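Local structure of acetyl-CoA acetyltransferase (Bacillus anthracis, 3SS6) at residues A[8-16]-A[36-44]; A[64-72]-A[80-88]. The protein probably catalyses the thiolase reaction, the reversible condensation of two acetyl-CoA molecules into acetoacetyl-CoA and free CoA. All blocks are in the same frame, centred on the assembly; numbering follows the deposited sequence.

Contact 1 of 2, residues A[8-16]-A[36-44]; sequences VITAAVRSP and VLQEAVKRG
V13 sends its two methyls to different targets on helix 36-43. CG2 settles against the helix, 3.8 Å from V36 CG1 and equally close to A40 CB, the V13 and V36 side chains sliding past each other in opposite directions. CG1 of V13 lies over one face of the R43 guanidinium, toward its rim, and comes within 3.4 Å of R43 NH1. Near the C-terminal end of the helix A11 takes over: its single methyl meets the helix backbone, with A11 CB 3.6 Å from A40 O, and also the CA of G44. The one hydrogen bond between the segments is a short one, from T10 OG1 to G44 O (2.8 Å); chi1 of 61° places this hydroxyl between the backbone N and C of T10, directed at the carbonyl of G44. At the other end V36 CG2 touches the backbone N of S15. The pattern is that of the thiolase fold, in which helix 29-43, connecting strand 7-19 to the parallel strand 53-57 in a beta-alpha-beta crossover, lies on one face of the mixed sheet; the axes of strand 8-14 and helix 36-43 run at 144° to one another, N-to-C. Behind this first layer, the R43 side chain, extended from CG to NE, is steadied by E39: NE donates within the guanidinium plane to the anti lone pair of OE2, at 2.9 Å and an almost straight 173°. This salt bridge and a bond from R43 NH1 to D199 O fix the plane that V13 covers. R14 starts away from the helix, forming a salt bridge with D218 and a cation-pi contact with F197, while S15 OG receives a hydrogen bond from S255 N. V257 of the neighbouring strand packs against V36 and A40.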
loop_
_atom_site.group_PDB
_atom_site.type_symbol
_atom_site.label_atom_id
_atom_site.label_comp_id
_atom_site.label_asym_id
_atom_site.label_seq_id
_atom_site.Cartn_x
_atom_site.Cartn_y
_atom_site.Cartn_z
ATOM N N VAL A 8 -28.581 9.153 -36.673
ATOM C CA VAL A 8 -27.836 8.285 -37.574
ATOM C C VAL A 8 -26.389 8.181 -37.122
ATOM O O VAL A 8 -25.900 9.001 -36.344
ATOM C CB VAL A 8 -27.914 8.750 -39.055
ATOM C CG1 VAL A 8 -29.370 8.753 -39.526
ATOM C CG2 VAL A 8 -27.284 10.115 -39.225
ATOM N N ILE A 9 -25.717 7.146 -37.607
ATOM C CA ILE A 9 -24.364 6.818 -37.192
ATOM C C ILE A 9 -23.496 6.884 -38.434
ATOM O O ILE A 9 -23.761 6.178 -39.407
ATOM C CB ILE A 9 -24.317 5.383 -36.624
ATOM C CG1 ILE A 9 -25.121 5.304 -35.320
ATOM C CG2 ILE A 9 -22.870 4.941 -36.371
ATOM C CD1 ILE A 9 -25.546 3.891 -34.949
ATOM N N THR A 10 -22.463 7.721 -38.410
ATOM C CA THR A 10 -21.647 7.918 -39.618
ATOM C C THR A 10 -20.272 7.240 -39.601
ATOM O O THR A 10 -19.597 7.165 -40.642
ATOM C CB THR A 10 -21.467 9.419 -39.926
ATOM O OG1 THR A 10 -20.794 10.055 -38.835
ATOM C CG2 THR A 10 -22.825 10.079 -40.153
ATOM N N ALA A 11 -19.857 6.761 -38.432
ATOM C CA ALA A 11 -18.606 6.020 -38.300
ATOM C C ALA A 11 -18.738 5.112 -37.100
ATOM O O ALA A 11 -19.476 5.424 -36.161
ATOM C CB ALA A 11 -17.405 6.964 -38.119
ATOM N N ALA A 12 -18.036 3.982 -37.142
ATOM C CA ALA A 12 -18.080 3.022 -36.051
ATOM C C ALA A 12 -16.775 2.248 -36.067
ATOM O O ALA A 12 -16.538 1.442 -36.969
ATOM C CB ALA A 12 -19.265 2.081 -36.227
ATOM N N VAL A 13 -15.918 2.512 -35.087
ATOM C CA VAL A 13 -14.582 1.923 -35.074
ATOM C C VAL A 13 -14.205 1.448 -33.678
ATOM O O VAL A 13 -14.826 1.844 -32.694
ATOM C CB VAL A 13 -13.515 2.911 -35.577
ATOM C CG1 VAL A 13 -13.686 3.156 -37.076
ATOM C CG2 VAL A 13 -13.566 4.221 -34.789
ATOM N N ARG A 14 -13.181 0.602 -33.590
ATOM C CA ARG A 14 -12.760 0.101 -32.284
ATOM C C ARG A 14 -11.287 -0.236 -32.293
ATOM O O ARG A 14 -10.711 -0.460 -33.341
ATOM C CB ARG A 14 -13.550 -1.159 -31.929
ATOM C CG ARG A 14 -13.311 -2.343 -32.904
ATOM C CD ARG A 14 -14.051 -3.588 -32.392
ATOM N NE ARG A 14 -13.868 -4.829 -33.162
ATOM C CZ ARG A 14 -12.883 -5.709 -32.960
ATOM N NH1 ARG A 14 -11.924 -5.473 -32.058
ATOM N NH2 ARG A 14 -12.851 -6.835 -33.669
ATOM N N SER A 15 -10.670 -0.271 -31.117
ATOM C CA SER A 15 -9.328 -0.843 -31.029
ATOM C C SER A 15 -9.467 -2.351 -31.196
ATOM O O SER A 15 -10.569 -2.894 -31.058
ATOM C CB SER A 15 -8.717 -0.537 -29.655
ATOM O OG SER A 15 -9.382 -1.269 -28.627
ATOM N N PRO A 16 -8.352 -3.047 -31.470
ATOM C CA PRO A 16 -8.420 -4.492 -31.248
ATOM C C PRO A 16 -8.576 -4.705 -29.742
ATOM O O PRO A 16 -8.288 -3.794 -28.954
ATOM C CB PRO A 16 -7.038 -5.005 -31.717
ATOM C CG PRO A 16 -6.326 -3.812 -32.324
ATOM C CD PRO A 16 -6.974 -2.589 -31.704
ATOM N N VAL A 36 -8.753 6.073 -31.131
ATOM C CA VAL A 36 -10.043 5.635 -31.653
ATOM C C VAL A 36 -10.990 6.830 -31.825
ATOM O O VAL A 36 -11.717 6.922 -32.827
ATOM C CB VAL A 36 -10.642 4.516 -30.772
ATOM C CG1 VAL A 36 -11.954 4.027 -31.348
ATOM C CG2 VAL A 36 -9.656 3.356 -30.683
ATOM N N LEU A 37 -10.976 7.749 -30.860
ATOM C CA LEU A 37 -11.694 9.010 -31.016
ATOM C C LEU A 37 -11.220 9.735 -32.270
ATOM O O LEU A 37 -12.023 10.228 -33.062
ATOM C CB LEU A 37 -11.437 9.920 -29.819
ATOM C CG LEU A 37 -12.120 9.506 -28.522
ATOM C CD1 LEU A 37 -11.623 10.380 -27.376
ATOM C CD2 LEU A 37 -13.645 9.595 -28.650
ATOM N N GLN A 38 -9.903 9.815 -32.435
ATOM C CA GLN A 38 -9.336 10.522 -33.585
ATOM C C GLN A 38 -9.760 9.928 -34.925
ATOM O O GLN A 38 -10.170 10.660 -35.836
ATOM C CB GLN A 38 -7.810 10.581 -33.479
ATOM C CG GLN A 38 -7.343 11.459 -32.322
ATOM C CD GLN A 38 -5.850 11.343 -32.055
ATOM O OE1 GLN A 38 -5.248 10.299 -32.293
ATOM N NE2 GLN A 38 -5.250 12.419 -31.555
ATOM N N GLU A 39 -9.682 8.605 -35.038
ATOM C CA GLU A 39 -10.034 7.949 -36.295
ATOM C C GLU A 39 -11.535 8.036 -36.542
ATOM O O GLU A 39 -11.968 8.221 -37.675
ATOM C CB GLU A 39 -9.555 6.493 -36.307
ATOM C CG GLU A 39 -9.882 5.741 -37.607
ATOM C CD GLU A 39 -9.170 6.300 -38.843
ATOM O OE1 GLU A 39 -8.148 7.010 -38.709
ATOM O OE2 GLU A 39 -9.643 6.005 -39.963
ATOM N N ALA A 40 -12.334 7.914 -35.481
ATOM C CA ALA A 40 -13.778 8.020 -35.652
ATOM C C ALA A 40 -14.161 9.350 -36.276
ATOM O O ALA A 40 -14.955 9.403 -37.222
ATOM C CB ALA A 40 -14.507 7.831 -34.315
ATOM N N VAL A 41 -13.613 10.432 -35.729
ATOM C CA VAL A 41 -13.955 11.754 -36.225
ATOM C C VAL A 41 -13.492 11.904 -37.682
ATOM O O VAL A 41 -14.213 12.451 -38.524
ATOM C CB VAL A 41 -13.383 12.847 -35.292
ATOM C CG1 VAL A 41 -13.444 14.220 -35.948
ATOM C CG2 VAL A 41 -14.130 12.844 -33.957
ATOM N N LYS A 42 -12.307 11.383 -37.982
ATOM C CA LYS A 42 -11.775 11.432 -39.348
ATOM C C LYS A 42 -12.699 10.754 -40.345
ATOM O O LYS A 42 -12.847 11.217 -41.473
ATOM C CB LYS A 42 -10.389 10.790 -39.422
ATOM C CG LYS A 42 -9.278 11.663 -38.864
ATOM C CD LYS A 42 -7.956 10.905 -38.786
ATOM C CE LYS A 42 -6.918 11.699 -38.004
ATOM N NZ LYS A 42 -5.702 10.889 -37.715
ATOM N N ARG A 43 -13.318 9.655 -39.933
ATOM C CA ARG A 43 -14.230 8.934 -40.807
ATOM C C ARG A 43 -15.655 9.455 -40.798
ATOM O O ARG A 43 -16.426 9.170 -41.716
ATOM C CB ARG A 43 -14.297 7.477 -40.400
ATOM C CG ARG A 43 -12.991 6.763 -40.452
ATOM C CD ARG A 43 -13.258 5.317 -40.143
ATOM N NE ARG A 43 -12.058 4.505 -40.174
ATOM C CZ ARG A 43 -12.076 3.183 -40.295
ATOM N NH1 ARG A 43 -13.239 2.543 -40.400
ATOM N NH2 ARG A 43 -10.938 2.511 -40.320
ATOM N N GLY A 44 -16.003 10.202 -39.756
ATOM C CA GLY A 44 -17.390 10.507 -39.458
ATOM C C GLY A 44 -17.983 11.698 -40.180
ATOM O O GLY A 44 -19.152 12.005 -39.991
#

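Contact 2 of 2, residues A[64-72]-A[80-88]; sequences DEANTARTA and DTVTGYTIQ. With K (potassium ion), chain F.
N67 and T86 link the start of helix 68-72 to strand 83-88. T86 OG1 donates to N67 OD1 at 2.9 Å and accepts from A69 N, also at 2.9 Å and nearly straight (171°), so one hydroxyl serves as both donor and acceptor at the helix start. N67, its CG anti to the backbone N (chi1 -172°), is the N-cap: OD1 also takes a weak bond from R70 N, and ND2 bonds to G84 O in the plane of its own amide but well above that of the carbonyl. Packing is tight here, with A69 CB 3.1 Å from Y85 O and the helix passing close over G84. Toward the partly exposed D80 the dense bonding gives way to one reaching side chain. R70 bends at chi2 and uses NH1 for both D80 O and V82 O, each at 2.8 Å; the D80 carboxylate stays clear of its guanidinium, whose NE bonds to G383 O of the second subunit. On the other face of the strand Y85 OH binds potassium together with S100 and with Y85 and S100 of the second subunit. Helix 29-43 lies against T68 and A72, strand 53-57 pairs with strand 83-88, and T86 and Q88 continue the sheet into an antiparallel strand of the second subunit.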
loop_
_atom_site.group_PDB
_atom_site.type_symbol
_atom_site.label_atom_id
_atom_site.label_comp_id
_atom_site.label_asym_id
_atom_site.label_seq_id
_atom_site.Cartn_x
_atom_site.Cartn_y
_atom_site.Cartn_z
ATOM N N ASP A 64 -7.073 9.905 -11.464
ATOM C CA ASP A 64 -5.937 10.550 -12.122
ATOM C C ASP A 64 -6.232 10.909 -13.588
ATOM O O ASP A 64 -5.418 11.560 -14.257
ATOM C CB ASP A 64 -4.621 9.759 -11.947
ATOM C CG ASP A 64 -4.585 8.443 -12.719
ATOM O OD1 ASP A 64 -5.596 8.047 -13.329
ATOM O OD2 ASP A 64 -3.520 7.783 -12.685
ATOM N N GLU A 65 -7.414 10.509 -14.041
ATOM C CA GLU A 65 -7.915 10.814 -15.370
ATOM C C GLU A 65 -9.400 11.092 -15.139
ATOM O O GLU A 65 -10.257 10.418 -15.697
ATOM C CB GLU A 65 -7.701 9.645 -16.328
ATOM C CG GLU A 65 -6.237 9.395 -16.650
ATOM C CD GLU A 65 -6.034 8.348 -17.725
ATOM O OE1 GLU A 65 -6.980 7.586 -18.003
ATOM O OE2 GLU A 65 -4.923 8.290 -18.289
ATOM N N ALA A 66 -9.692 12.102 -14.330
ATOM C CA ALA A 66 -11.067 12.461 -13.977
ATOM C C ALA A 66 -11.896 12.871 -15.176
ATOM O O ALA A 66 -11.513 13.720 -15.904
ATOM C CB ALA A 66 -11.075 13.533 -12.958
ATOM N N ASN A 67 -13.054 12.262 -15.295
ATOM C CA ASN A 67 -13.939 12.495 -16.416
ATOM C C ASN A 67 -13.198 11.982 -17.644
ATOM O O ASN A 67 -12.638 12.697 -18.381
ATOM C CB ASN A 67 -14.342 13.934 -16.611
ATOM C CG ASN A 67 -15.418 14.074 -17.663
ATOM O OD1 ASN A 67 -15.678 13.158 -18.345
ATOM N ND2 ASN A 67 -16.019 15.230 -17.750
ATOM N N THR A 68 -13.213 10.679 -17.816
ATOM C CA THR A 68 -12.484 10.090 -18.894
ATOM C C THR A 68 -12.783 10.672 -20.255
ATOM O O THR A 68 -11.914 10.848 -21.037
ATOM C CB THR A 68 -12.818 8.577 -19.010
ATOM O OG1 THR A 68 -12.866 7.991 -17.734
ATOM C CG2 THR A 68 -11.834 7.830 -19.914
ATOM N N ALA A 69 -14.047 10.965 -20.481
ATOM C CA ALA A 69 -14.488 11.499 -21.774
ATOM C C ALA A 69 -13.882 12.872 -22.096
ATOM O O ALA A 69 -13.333 13.085 -23.179
ATOM C CB ALA A 69 -16.011 11.572 -21.804
ATOM N N ARG A 70 -13.982 13.805 -21.153
ATOM C CA ARG A 70 -13.441 15.141 -21.374
ATOM C C ARG A 70 -11.931 15.065 -21.485
ATOM O O ARG A 70 -11.326 15.733 -22.331
ATOM C CB ARG A 70 -13.843 16.084 -20.233
ATOM C CG ARG A 70 -13.078 17.408 -20.216
ATOM C CD ARG A 70 -13.315 18.258 -21.467
ATOM N NE ARG A 70 -12.816 19.617 -21.227
ATOM C CZ ARG A 70 -12.942 20.635 -22.073
ATOM N NH1 ARG A 70 -13.570 20.467 -23.231
ATOM N NH2 ARG A 70 -12.453 21.832 -21.750
ATOM N N THR A 71 -11.320 14.253 -20.624
ATOM C CA THR A 71 -9.874 14.139 -20.633
ATOM C C THR A 71 -9.399 13.557 -21.969
ATOM O O THR A 71 -8.438 14.044 -22.547
ATOM C CB THR A 71 -9.362 13.318 -19.443
ATOM O OG1 THR A 71 -9.786 13.937 -18.218
ATOM C CG2 THR A 71 -7.840 13.253 -19.453
ATOM N N ALA A 72 -10.083 12.534 -22.469
ATOM C CA ALA A 72 -9.676 11.928 -23.739
ATOM C C ALA A 72 -9.909 12.889 -24.908
ATOM O O ALA A 72 -9.118 12.931 -25.858
ATOM C CB ALA A 72 -10.413 10.606 -23.965
ATOM N N ASP A 80 -11.115 23.032 -27.072
ATOM C CA ASP A 80 -11.622 23.153 -25.706
ATOM C C ASP A 80 -13.137 23.192 -25.648
ATOM O O ASP A 80 -13.721 22.955 -24.590
ATOM C CB ASP A 80 -11.107 24.432 -25.043
ATOM C CG ASP A 80 -9.629 24.406 -24.784
ATOM O OD1 ASP A 80 -9.028 23.311 -24.782
ATOM O OD2 ASP A 80 -9.068 25.506 -24.566
ATOM N N THR A 81 -13.770 23.542 -26.760
ATOM C CA THR A 81 -15.226 23.616 -26.820
ATOM C C THR A 81 -15.882 22.248 -26.808
ATOM O O THR A 81 -17.081 22.134 -26.554
ATOM C CB THR A 81 -15.691 24.347 -28.088
ATOM O OG1 THR A 81 -15.003 23.804 -29.226
ATOM C CG2 THR A 81 -15.389 25.837 -27.974
ATOM N N VAL A 82 -15.104 21.212 -27.104
ATOM C CA VAL A 82 -15.650 19.858 -27.164
ATOM C C VAL A 82 -15.697 19.284 -25.760
ATOM O O VAL A 82 -14.688 18.814 -25.229
ATOM C CB VAL A 82 -14.816 18.948 -28.072
ATOM C CG1 VAL A 82 -15.398 17.543 -28.105
ATOM C CG2 VAL A 82 -14.757 19.529 -29.485
ATOM N N THR A 83 -16.875 19.342 -25.154
ATOM C CA THR A 83 -17.043 18.883 -23.784
ATOM C C THR A 83 -17.252 17.375 -23.747
ATOM O O THR A 83 -17.337 16.736 -24.783
ATOM C CB THR A 83 -18.223 19.612 -23.111
ATOM O OG1 THR A 83 -19.420 19.412 -23.881
ATOM C CG2 THR A 83 -17.940 21.115 -23.056
ATOM N N GLY A 84 -17.354 16.803 -22.552
ATOM C CA GLY A 84 -17.586 15.375 -22.469
ATOM C C GLY A 84 -18.041 14.992 -21.082
ATOM O O GLY A 84 -17.875 15.758 -20.127
ATOM N N TYR A 85 -18.630 13.806 -20.978
ATOM C CA TYR A 85 -18.954 13.226 -19.679
ATOM C C TYR A 85 -18.929 11.725 -19.761
ATOM O O TYR A 85 -18.957 11.154 -20.854
ATOM C CB TYR A 85 -20.277 13.737 -19.090
ATOM C CG TYR A 85 -21.582 13.402 -19.794
ATOM C CD1 TYR A 85 -22.448 12.452 -19.273
ATOM C CD2 TYR A 85 -21.978 14.099 -20.927
ATOM C CE1 TYR A 85 -23.681 12.186 -19.877
ATOM C CE2 TYR A 85 -23.202 13.835 -21.546
ATOM C CZ TYR A 85 -24.046 12.879 -21.010
ATOM O OH TYR A 85 -25.259 12.626 -21.605
ATOM N N THR A 86 -18.832 11.099 -18.591
ATOM C CA THR A 86 -18.506 9.690 -18.520
ATOM C C THR A 86 -19.613 8.953 -17.783
ATOM O O THR A 86 -20.172 9.466 -16.794
ATOM C CB THR A 86 -17.119 9.512 -17.848
ATOM O OG1 THR A 86 -16.158 10.332 -18.533
ATOM C CG2 THR A 86 -16.656 8.078 -17.923
ATOM N N ILE A 87 -19.945 7.761 -18.273
ATOM C CA ILE A 87 -21.105 7.025 -17.780
ATOM C C ILE A 87 -20.727 5.668 -17.182
ATOM O O ILE A 87 -19.894 4.941 -17.734
ATOM C CB ILE A 87 -22.139 6.832 -18.917
ATOM C CG1 ILE A 87 -22.814 8.180 -19.217
ATOM C CG2 ILE A 87 -23.178 5.762 -18.539
ATOM C CD1 ILE A 87 -23.826 8.117 -20.347
ATOM N N GLN A 88 -21.368 5.344 -16.061
ATOM C CA GLN A 88 -21.169 4.053 -15.429
ATOM C C GLN A 88 -22.520 3.354 -15.292
ATOM O O GLN A 88 -23.361 3.772 -14.511
ATOM C CB GLN A 88 -20.541 4.197 -14.037
ATOM C CG GLN A 88 -19.434 3.176 -13.679
ATOM C CD GLN A 88 -19.942 1.777 -13.411
ATOM O OE1 GLN A 88 -21.123 1.489 -13.578
ATOM N NE2 GLN A 88 -19.053 0.885 -12.992
HETATM K K K F . -27.279 10.880 -20.027
#

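Overall arrangement
Contact 1 closes before contact 2 opens, and their centres lie about 17 Å apart within the N-terminal thiolase domain. Both set a helix against the same mixed sheet: contact 1 on the interior strand 7-19, contact 2 on strand 83-88, the outermost on its side within the chain. Strand 53-57 joins them in sequence, following helix 29-43 and opening the unit completed by helix 68-75 and strand 83-88. The two helices meet directly, L37 CD1 lying 3.6 Å from A72 CB, so helices 29-43 and 68-75 pack side by side on that sheet. The edge at strand 83-88 pairs with the second subunit. The S-hydroxycysteine at C91 comes just after that edge strand.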